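PDB 3CVG: putative metal binding protein from Coccidioides immitis, which probably binds a metal ion or another small ligand between two lobes, as proteins of the periplasmic binding protein superfamily do. Local coordinates for residues A[174-177]-A[181-184]; A[147-152]-A[158-163]; A[40-45]-A[255-260]; A[269-272]-A[277-280]. One frame throughout, in Å; residues are numbered along the deposited sequence.

Interaction 1 (A[174-177]-A[181-184]); sequences TAYS and HQYI
One polar contact between Tyr176 and Gln182 joins the loop of 174-177 to the end of the strand in 181-184. The amide nitrogen NE2 of Gln182 gives a hydrogen bond to OH of Tyr176 at 3.1 Å, with an N-H...O angle of 138°, bent well away from linear. The phenol oxygen lies out of the amide plane, and the ring is turned steeply against the amide (67° between planes), so the two flat groups do not stack. The same hydroxyl is hydrogen-bonded to the main-chain O of Tyr180, whose carbonyl can only accept. OH of Tyr176 therefore serves as donor to one residue and acceptor from the other, which should fix the direction of the hydroxyl hydrogen, turned toward O of Tyr180.

Van der Waals contact is slight and gathers round the same oxygen. CG of Gln182 comes to 3.6 Å from OH of Tyr176, and NE2 of Gln182 stands 3.7 Å from CE1 of Tyr176, oblique to the ring. The Tyr176 ring leaves its backbone on the side opposite N (chi1 -174°), and the extended Gln182 side chain brings its amide forward to meet the hydroxyl.

Both residues are partly exposed, and each also touches a crystal neighbour, which may influence their poses. The contact lies at the surface of the PBP-type fold. Strand 180-182 runs parallel to strand 147-149, Gln182 also packs on Tyr151, and ND1 of His181 is hydrogen-bonded to Glu199 in the loop before strand 200-204.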
# COMPACT_ATOMS: atom_id res chain seq x y z
N THR A 174 21.06 16.86 -3.70
CA THR A 174 22.42 16.98 -4.20
C THR A 174 23.50 16.63 -3.26
O THR A 174 23.49 16.95 -2.06
CB THR A 174 22.75 18.32 -4.86
OG1 THR A 174 22.56 19.40 -3.94
CG2 THR A 174 21.89 18.48 -6.10
N ALA A 175 24.47 16.02 -3.91
CA ALA A 175 25.60 15.37 -3.35
C ALA A 175 24.72 14.11 -3.48
O ALA A 175 24.51 13.37 -2.53
CB ALA A 175 25.78 15.78 -1.89
N TYR A 176 24.13 13.96 -4.67
CA TYR A 176 23.25 12.81 -4.94
C TYR A 176 23.92 11.49 -4.58
O TYR A 176 25.04 11.22 -5.02
CB TYR A 176 22.84 12.76 -6.42
CG TYR A 176 21.81 11.67 -6.72
CD1 TYR A 176 20.44 11.93 -6.57
CD2 TYR A 176 22.20 10.37 -7.05
CE1 TYR A 176 19.49 10.93 -6.75
CE2 TYR A 176 21.25 9.35 -7.23
CZ TYR A 176 19.90 9.64 -7.07
OH TYR A 176 18.95 8.64 -7.18
N SER A 177 23.22 10.66 -3.80
CA SER A 177 23.74 9.36 -3.40
C SER A 177 23.51 8.39 -4.56
O SER A 177 22.38 7.94 -4.80
CB SER A 177 23.02 8.88 -2.14
OG SER A 177 23.16 9.82 -1.08
N HIS A 181 19.10 3.98 -6.03
CA HIS A 181 18.69 3.57 -7.37
C HIS A 181 17.23 3.80 -7.74
O HIS A 181 16.32 3.18 -7.18
CB HIS A 181 19.04 2.09 -7.54
CG HIS A 181 18.68 1.53 -8.89
ND1 HIS A 181 18.45 0.18 -9.09
CD2 HIS A 181 18.50 2.13 -10.09
CE1 HIS A 181 18.14 -0.02 -10.36
NE2 HIS A 181 18.17 1.15 -10.99
N GLN A 182 17.04 4.68 -8.71
CA GLN A 182 15.72 5.02 -9.22
C GLN A 182 15.33 4.05 -10.32
O GLN A 182 15.92 4.07 -11.40
CB GLN A 182 15.72 6.45 -9.78
CG GLN A 182 15.87 7.54 -8.74
CD GLN A 182 15.90 8.94 -9.36
OE1 GLN A 182 15.31 9.18 -10.41
NE2 GLN A 182 16.58 9.86 -8.69
N TYR A 183 14.33 3.22 -10.06
CA TYR A 183 13.84 2.27 -11.05
C TYR A 183 12.33 2.52 -11.04
O TYR A 183 11.59 1.94 -10.23
CB TYR A 183 14.16 0.84 -10.62
CG TYR A 183 13.82 -0.20 -11.66
CD1 TYR A 183 14.61 -0.36 -12.81
CD2 TYR A 183 12.70 -1.01 -11.51
CE1 TYR A 183 14.27 -1.32 -13.79
CE2 TYR A 183 12.36 -1.97 -12.48
CZ TYR A 183 13.15 -2.11 -13.61
OH TYR A 183 12.81 -3.06 -14.56
N ILE A 184 11.89 3.39 -11.94
CA ILE A 184 10.50 3.82 -12.00
C ILE A 184 9.55 2.90 -12.74
O ILE A 184 9.36 3.02 -13.95
CB ILE A 184 10.44 5.24 -12.59
CG1 ILE A 184 11.52 6.11 -11.93
CG2 ILE A 184 9.06 5.85 -12.36
CD1 ILE A 184 11.78 7.45 -12.62

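Interaction 2 (A[147-152]-A[158-163]); sequences FLSRYD and IKEAEL
Ser149, last residue of strand 147-149, and Glu160, in helix 155-166, bring the two backbones closest, with 7.6 Å between their CA atoms. Phe147 and Ser149 both direct their CB atoms toward the helix, as alternate residues of a strand do, while Leu148 turns to the other side of the sheet. Glu160 meets both of them. Its CB lies 3.6 Å from CZ of Phe147, oblique to the ring, and the chain then bends at chi2 (99°), carrying the carboxylate over to Ser149. There OG of Ser149 donates to OE2 of Glu160. The modelled 2.5 Å is very short, and the exact length is doubtful.

Strand 147-149, helix 155-166 and strand 180-182 form a beta-alpha-beta unit of the kind that builds the lobes of periplasmic binding proteins, so this contact seats the crossover helix on its first strand. The second strand joins in through Tyr180, whose OH is hydrogen-bonded both to OG of Ser149 and to OE1 of Glu160. The buried carboxylate thus has a partner at each oxygen, which should help to hold its orientation.

A water adds a further link: it accepts from N of Arg150 at 2.8 Å and donates to OE2 of Glu160 at 2.8 Å. Beyond the strand, NH2 of Arg150 forms a salt bridge with OD2 of Asp152 at 2.9 Å, while its NE donates to the carbonyl of Thr185. A bound calcium ion lies about 3 Å from the nearest atom of the Arg150 side chain.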
# COMPACT_ATOMS: atom_id res chain seq x y z
N PHE A 147 20.12 0.70 -2.84
CA PHE A 147 18.72 0.69 -2.44
C PHE A 147 17.85 1.11 -3.62
O PHE A 147 18.06 2.19 -4.18
CB PHE A 147 18.49 1.66 -1.28
CG PHE A 147 17.08 1.70 -0.80
CD1 PHE A 147 16.64 0.81 0.17
CD2 PHE A 147 16.16 2.59 -1.35
CE1 PHE A 147 15.31 0.80 0.58
CE2 PHE A 147 14.83 2.59 -0.94
CZ PHE A 147 14.42 1.69 0.03
N LEU A 148 16.86 0.28 -3.97
CA LEU A 148 15.97 0.58 -5.10
C LEU A 148 14.71 1.35 -4.70
O LEU A 148 13.91 0.90 -3.88
CB LEU A 148 15.57 -0.71 -5.84
CG LEU A 148 14.89 -0.57 -7.22
CD1 LEU A 148 15.17 -1.83 -8.03
CD2 LEU A 148 13.38 -0.34 -7.10
N SER A 149 14.55 2.52 -5.30
CA SER A 149 13.39 3.37 -5.06
C SER A 149 12.55 3.48 -6.32
O SER A 149 13.07 3.73 -7.41
CB SER A 149 13.85 4.76 -4.60
OG SER A 149 12.79 5.71 -4.67
N ARG A 150 11.24 3.28 -6.19
CA ARG A 150 10.35 3.41 -7.33
C ARG A 150 10.24 4.88 -7.76
O ARG A 150 9.80 5.16 -8.88
CB ARG A 150 8.99 2.80 -7.00
CG ARG A 150 9.02 1.27 -7.05
CD ARG A 150 7.74 0.65 -6.52
NE ARG A 150 6.56 1.20 -7.18
CZ ARG A 150 5.36 1.26 -6.63
NH1 ARG A 150 5.17 0.80 -5.40
NH2 ARG A 150 4.35 1.80 -7.30
N TYR A 151 10.61 5.79 -6.87
CA TYR A 151 10.66 7.24 -7.16
C TYR A 151 9.46 7.68 -8.00
O TYR A 151 9.62 8.39 -9.01
CB TYR A 151 11.97 7.53 -7.93
CG TYR A 151 12.63 8.86 -7.62
CD1 TYR A 151 13.13 9.13 -6.35
CD2 TYR A 151 12.77 9.84 -8.61
CE1 TYR A 151 13.75 10.34 -6.06
CE2 TYR A 151 13.40 11.04 -8.33
CZ TYR A 151 13.88 11.29 -7.06
OH TYR A 151 14.53 12.47 -6.79
N ASP A 152 8.27 7.29 -7.58
CA ASP A 152 7.06 7.56 -8.34
C ASP A 152 5.90 8.16 -7.54
O ASP A 152 4.75 8.08 -7.98
CB ASP A 152 6.59 6.25 -8.99
CG ASP A 152 6.26 5.20 -7.94
OD1 ASP A 152 6.48 5.48 -6.75
OD2 ASP A 152 5.78 4.10 -8.30
N ILE A 158 6.74 7.02 -0.75
CA ILE A 158 6.56 7.86 0.42
C ILE A 158 7.21 7.18 1.64
O ILE A 158 7.96 7.80 2.39
CB ILE A 158 5.04 8.09 0.70
CG1 ILE A 158 4.46 9.06 -0.34
CG2 ILE A 158 4.82 8.62 2.13
CD1 ILE A 158 2.92 9.02 -0.42
N LYS A 159 6.93 5.89 1.78
CA LYS A 159 7.44 5.11 2.91
C LYS A 159 8.97 5.09 3.02
O LYS A 159 9.52 5.41 4.08
CB LYS A 159 6.94 3.68 2.81
CG LYS A 159 7.60 2.73 3.78
CD LYS A 159 6.84 2.60 5.08
CE LYS A 159 6.70 3.89 5.83
NZ LYS A 159 5.26 4.09 6.23
N GLU A 160 9.66 4.69 1.96
CA GLU A 160 11.10 4.68 2.07
C GLU A 160 11.69 6.07 2.20
O GLU A 160 12.71 6.26 2.85
CB GLU A 160 11.72 3.91 0.89
CG GLU A 160 11.15 4.24 -0.50
CD GLU A 160 12.01 5.22 -1.30
OE1 GLU A 160 13.01 5.71 -0.74
OE2 GLU A 160 11.67 5.49 -2.47
N ALA A 161 11.04 7.04 1.56
CA ALA A 161 11.52 8.43 1.60
C ALA A 161 11.44 8.82 3.08
O ALA A 161 12.39 9.35 3.66
CB ALA A 161 10.64 9.43 0.70
N GLU A 162 10.30 8.49 3.69
CA GLU A 162 10.05 8.76 5.09
C GLU A 162 11.13 8.10 5.96
O GLU A 162 11.63 8.72 6.90
CB GLU A 162 8.70 8.17 5.43
CG GLU A 162 7.92 8.91 6.48
CD GLU A 162 6.46 8.49 6.46
OE1 GLU A 162 6.16 7.34 6.85
OE2 GLU A 162 5.62 9.29 6.01
N LEU A 163 11.45 6.83 5.68
CA LEU A 163 12.44 6.10 6.48
C LEU A 163 13.83 6.74 6.39
O LEU A 163 14.52 6.89 7.39
CB LEU A 163 12.47 4.63 6.03
CG LEU A 163 11.19 3.87 6.39
CD1 LEU A 163 11.19 2.50 5.74
CD2 LEU A 163 11.10 3.76 7.90
O HOH W 1 10.26 3.27 -3.53

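Interaction 3 (A[40-45]-A[255-260]); sequences DAFIKS and AKWLVS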
# COMPACT_ATOMS: atom_id res chain seq x y z
N ASP A 40 -18.17 -7.25 -5.52
CA ASP A 40 -19.07 -8.36 -5.82
C ASP A 40 -19.82 -8.80 -4.57
O ASP A 40 -20.95 -9.29 -4.66
CB ASP A 40 -18.29 -9.56 -6.40
CG ASP A 40 -17.84 -9.32 -7.83
OD1 ASP A 40 -18.39 -8.41 -8.49
OD2 ASP A 40 -16.95 -10.06 -8.30
N ALA A 41 -19.20 -8.63 -3.41
CA ALA A 41 -19.82 -9.01 -2.15
C ALA A 41 -20.84 -7.97 -1.69
O ALA A 41 -21.85 -8.32 -1.06
CB ALA A 41 -18.75 -9.20 -1.08
N PHE A 42 -20.59 -6.70 -1.99
CA PHE A 42 -21.51 -5.64 -1.62
C PHE A 42 -22.73 -5.70 -2.53
O PHE A 42 -23.87 -5.70 -2.05
CB PHE A 42 -20.84 -4.27 -1.76
CG PHE A 42 -21.75 -3.11 -1.44
CD1 PHE A 42 -22.28 -2.96 -0.16
CD2 PHE A 42 -22.08 -2.17 -2.42
CE1 PHE A 42 -23.11 -1.88 0.15
CE2 PHE A 42 -22.91 -1.10 -2.12
CZ PHE A 42 -23.43 -0.95 -0.84
N ILE A 43 -22.50 -5.74 -3.84
CA ILE A 43 -23.59 -5.83 -4.80
C ILE A 43 -24.43 -7.04 -4.40
O ILE A 43 -25.66 -7.02 -4.46
CB ILE A 43 -23.08 -6.07 -6.23
CG1 ILE A 43 -22.20 -4.91 -6.69
CG2 ILE A 43 -24.26 -6.24 -7.17
CD1 ILE A 43 -21.54 -5.15 -8.04
N LYS A 44 -23.73 -8.10 -3.99
CA LYS A 44 -24.38 -9.34 -3.59
C LYS A 44 -25.37 -9.10 -2.46
O LYS A 44 -26.55 -9.41 -2.60
CB LYS A 44 -23.31 -10.35 -3.15
CG LYS A 44 -23.77 -11.80 -3.12
CD LYS A 44 -24.46 -12.17 -1.82
CE LYS A 44 -24.73 -13.67 -1.77
NZ LYS A 44 -25.21 -14.12 -0.43
N SER A 45 -24.91 -8.53 -1.35
CA SER A 45 -25.77 -8.28 -0.19
C SER A 45 -26.89 -7.26 -0.38
O SER A 45 -27.88 -7.30 0.35
CB SER A 45 -24.92 -7.89 1.02
OG SER A 45 -24.21 -9.00 1.52
N ALA A 255 -19.69 2.13 2.88
CA ALA A 255 -18.84 2.44 4.02
C ALA A 255 -19.22 1.58 5.23
O ALA A 255 -18.37 0.89 5.80
CB ALA A 255 -18.96 3.92 4.37
N LYS A 256 -20.50 1.61 5.60
CA LYS A 256 -21.01 0.83 6.73
C LYS A 256 -20.76 -0.66 6.56
O LYS A 256 -20.32 -1.35 7.49
CB LYS A 256 -22.52 1.07 6.89
CG LYS A 256 -22.90 2.13 7.91
CD LYS A 256 -22.57 1.66 9.32
CE LYS A 256 -23.21 2.54 10.38
NZ LYS A 256 -23.03 1.96 11.74
N TRP A 257 -21.07 -1.17 5.37
CA TRP A 257 -20.88 -2.59 5.07
C TRP A 257 -19.41 -3.01 5.18
O TRP A 257 -19.08 -4.03 5.78
CB TRP A 257 -21.39 -2.88 3.66
CG TRP A 257 -21.14 -4.29 3.23
CD1 TRP A 257 -21.93 -5.37 3.49
CD2 TRP A 257 -20.01 -4.78 2.51
NE1 TRP A 257 -21.35 -6.51 2.97
CE2 TRP A 257 -20.17 -6.18 2.37
CE3 TRP A 257 -18.86 -4.17 1.97
CZ2 TRP A 257 -19.23 -6.98 1.71
CZ3 TRP A 257 -17.93 -4.97 1.32
CH2 TRP A 257 -18.12 -6.36 1.19
N LEU A 258 -18.54 -2.20 4.60
CA LEU A 258 -17.10 -2.48 4.61
C LEU A 258 -16.51 -2.76 5.99
O LEU A 258 -15.68 -3.66 6.13
CB LEU A 258 -16.35 -1.31 3.97
CG LEU A 258 -14.83 -1.43 3.93
CD1 LEU A 258 -14.43 -2.60 3.03
CD2 LEU A 258 -14.24 -0.14 3.41
N VAL A 259 -16.92 -2.00 7.00
CA VAL A 259 -16.37 -2.19 8.34
C VAL A 259 -17.09 -3.21 9.22
O VAL A 259 -16.60 -3.57 10.29
CB VAL A 259 -16.27 -0.85 9.11
CG1 VAL A 259 -15.34 0.10 8.36
CG2 VAL A 259 -17.65 -0.24 9.26
N SER A 260 -18.25 -3.67 8.78
CA SER A 260 -19.01 -4.64 9.55
C SER A 260 -18.28 -5.99 9.52
O SER A 260 -17.73 -6.37 8.49
CB SER A 260 -20.43 -4.80 8.99
OG SER A 260 -20.41 -5.26 7.64
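Trp257 lays one face of its indole over Phe42 of helix 34-47. CB of Phe42 lies over the six-membered ring in a CH-pi contact, 4.2 Å from the ring centroid and close to the normal. CD1, on the rim of the Phe42 ring, lies over the indole face, 3.8 Å from CG of Trp257. The ring planes are inclined at 58°, which makes the pair neither a stack nor a T-shape. CB of Ala41 meets the indole obliquely, 3.6 Å from CZ2 of Trp257, and OG of Ser45 comes within 4.1 Å of NE1 of Trp257, also oblique to the ring.

Trp257 swings its indole out from its own helix, opposite the backbone N (chi1 176°). The indole acts as a spacer: the axes of the segments 40-45 and 255-259 approach to 10.9 Å, at 112°. Behind it, the carbonyl O of Trp257 accepts from OG of Ser260 at 2.6 Å and also from N of Ser260.

This is helix-helix packing within the PBP-type fold, joining helices far apart in sequence largely through one aromatic residue. Phe42 also packs edge-to-face on Phe254 and touches Met250, so helix 34-47 meets more than one turn of helix 248-259. Ala255 and Leu258 turn to strands 100-111 and 234-241, placing helix 248-259 between those strands and helix 34-47.

Interaction 4 (A[269-272]-A[277-280]); sequences EGFK and QLYS
The ring of Phe271 meets CD2 of Leu278 obliquely, 3.7 Å from CE2 of Phe271, and has CE1 of Tyr279 near its plane at the edge. Leu278 also fills one face of the Tyr279 ring, its CG 3.5 Å above the plane and over the centre. Leu278 thus fits against both rings, its side chain running alongside that of Phe271 in the same direction. The third flat group, the amide of Gln277, is nearly coplanar with the Glu269 carboxylate, but uses its NE2 on the backbone.

That nitrogen donates to O of Glu269 at a short 2.6 Å, with an N-H...O angle of 138°, approaching the carbonyl from the side and tilted out of the amide plane. The Gln277 chain is extended from a chi1 of 176°, enough to reach back to the backbone of Glu269. N of Leu278 donates to O of Phe271 at 3.1 Å, almost straight at 171°. A water bonds to the same carbonyl, 2.7 Å from O of Phe271, and accepts from N of Tyr279. Lys272 and Gln277 form an antiparallel non-hydrogen-bonded pair, as in a beta hairpin.

The hairpin of strands 272-273 and 276-281 packs against helices 28-32 and 34-47 and strand 100-111. Phe271 touches Leu34 and Glu37, OH of Tyr279 is hydrogen-bonded to Ser32, and Ser280 pairs with Arg104 of strand 100-111.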
# COMPACT_ATOMS: atom_id res chain seq x y z
N GLU A 269 -10.77 -10.84 5.48
CA GLU A 269 -10.17 -11.91 6.27
C GLU A 269 -9.97 -13.18 5.44
O GLU A 269 -9.10 -13.99 5.73
CB GLU A 269 -11.05 -12.19 7.49
CG GLU A 269 -10.39 -13.02 8.58
CD GLU A 269 -10.91 -12.65 9.96
OE1 GLU A 269 -12.13 -12.73 10.18
OE2 GLU A 269 -10.08 -12.28 10.83
N GLY A 270 -10.77 -13.33 4.39
CA GLY A 270 -10.66 -14.51 3.55
C GLY A 270 -10.03 -14.30 2.19
O GLY A 270 -9.91 -15.24 1.41
N PHE A 271 -9.63 -13.06 1.88
CA PHE A 271 -9.02 -12.77 0.59
C PHE A 271 -7.58 -13.25 0.57
O PHE A 271 -6.74 -12.77 1.33
CB PHE A 271 -9.06 -11.27 0.30
CG PHE A 271 -8.59 -10.92 -1.08
CD1 PHE A 271 -9.16 -11.52 -2.20
CD2 PHE A 271 -7.58 -9.98 -1.26
CE1 PHE A 271 -8.73 -11.20 -3.48
CE2 PHE A 271 -7.15 -9.64 -2.54
CZ PHE A 271 -7.72 -10.26 -3.65
N LYS A 272 -7.30 -14.20 -0.32
CA LYS A 272 -5.97 -14.77 -0.39
C LYS A 272 -5.20 -14.59 -1.69
O LYS A 272 -5.77 -14.29 -2.74
CB LYS A 272 -6.05 -16.27 -0.09
CG LYS A 272 -6.51 -16.61 1.30
CD LYS A 272 -6.31 -18.09 1.55
CE LYS A 272 -6.24 -18.40 3.03
NZ LYS A 272 -5.77 -19.80 3.26
N GLN A 277 -3.31 -15.20 3.46
CA GLN A 277 -4.23 -14.09 3.67
C GLN A 277 -3.40 -12.87 3.30
O GLN A 277 -2.34 -12.65 3.87
CB GLN A 277 -4.65 -13.99 5.14
CG GLN A 277 -5.54 -12.77 5.41
CD GLN A 277 -5.99 -12.68 6.87
OE1 GLN A 277 -5.16 -12.57 7.77
NE2 GLN A 277 -7.29 -12.73 7.09
N LEU A 278 -3.89 -12.10 2.33
CA LEU A 278 -3.15 -10.93 1.88
C LEU A 278 -3.10 -9.77 2.88
O LEU A 278 -2.02 -9.30 3.24
CB LEU A 278 -3.75 -10.43 0.56
CG LEU A 278 -3.12 -9.16 -0.02
CD1 LEU A 278 -1.61 -9.33 -0.12
CD2 LEU A 278 -3.73 -8.88 -1.38
N TYR A 279 -4.28 -9.34 3.33
CA TYR A 279 -4.38 -8.22 4.26
C TYR A 279 -4.97 -8.62 5.61
O TYR A 279 -5.68 -9.62 5.73
CB TYR A 279 -5.29 -7.13 3.68
CG TYR A 279 -4.95 -6.64 2.30
CD1 TYR A 279 -5.84 -6.82 1.24
CD2 TYR A 279 -3.76 -5.96 2.06
CE1 TYR A 279 -5.55 -6.32 -0.03
CE2 TYR A 279 -3.46 -5.45 0.78
CZ TYR A 279 -4.37 -5.64 -0.25
OH TYR A 279 -4.10 -5.12 -1.50
N SER A 280 -4.66 -7.83 6.64
CA SER A 280 -5.20 -8.09 7.96
C SER A 280 -6.47 -7.26 8.10
O SER A 280 -6.59 -6.18 7.52
CB SER A 280 -4.21 -7.67 9.06
OG SER A 280 -3.09 -8.54 9.10
O HOH W 2 -6.73 -10.46 2.82

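Interaction 2 is the buried one, where a carboxylate, hydroxyls and a water are enclosed between strand and helix; interaction 1 lies at the surface and rests on a single bent hydrogen bond. The two touch, since strands 147-149 and 180-182 are neighbours and Tyr180 bonds into both. Interactions 3 and 4 are partly buried, on the opposite side of the chain's centre; interaction 3 uses helix 34-47 itself, and the rings of interaction 4 pack against it. Interaction 3 is aromatic and apolar, with no hydrogen bond across it, and brings together segments 210 residues apart. Interaction 4 combines one backbone bond and one amide-to-backbone bond with a small apolar cluster in a local hairpin.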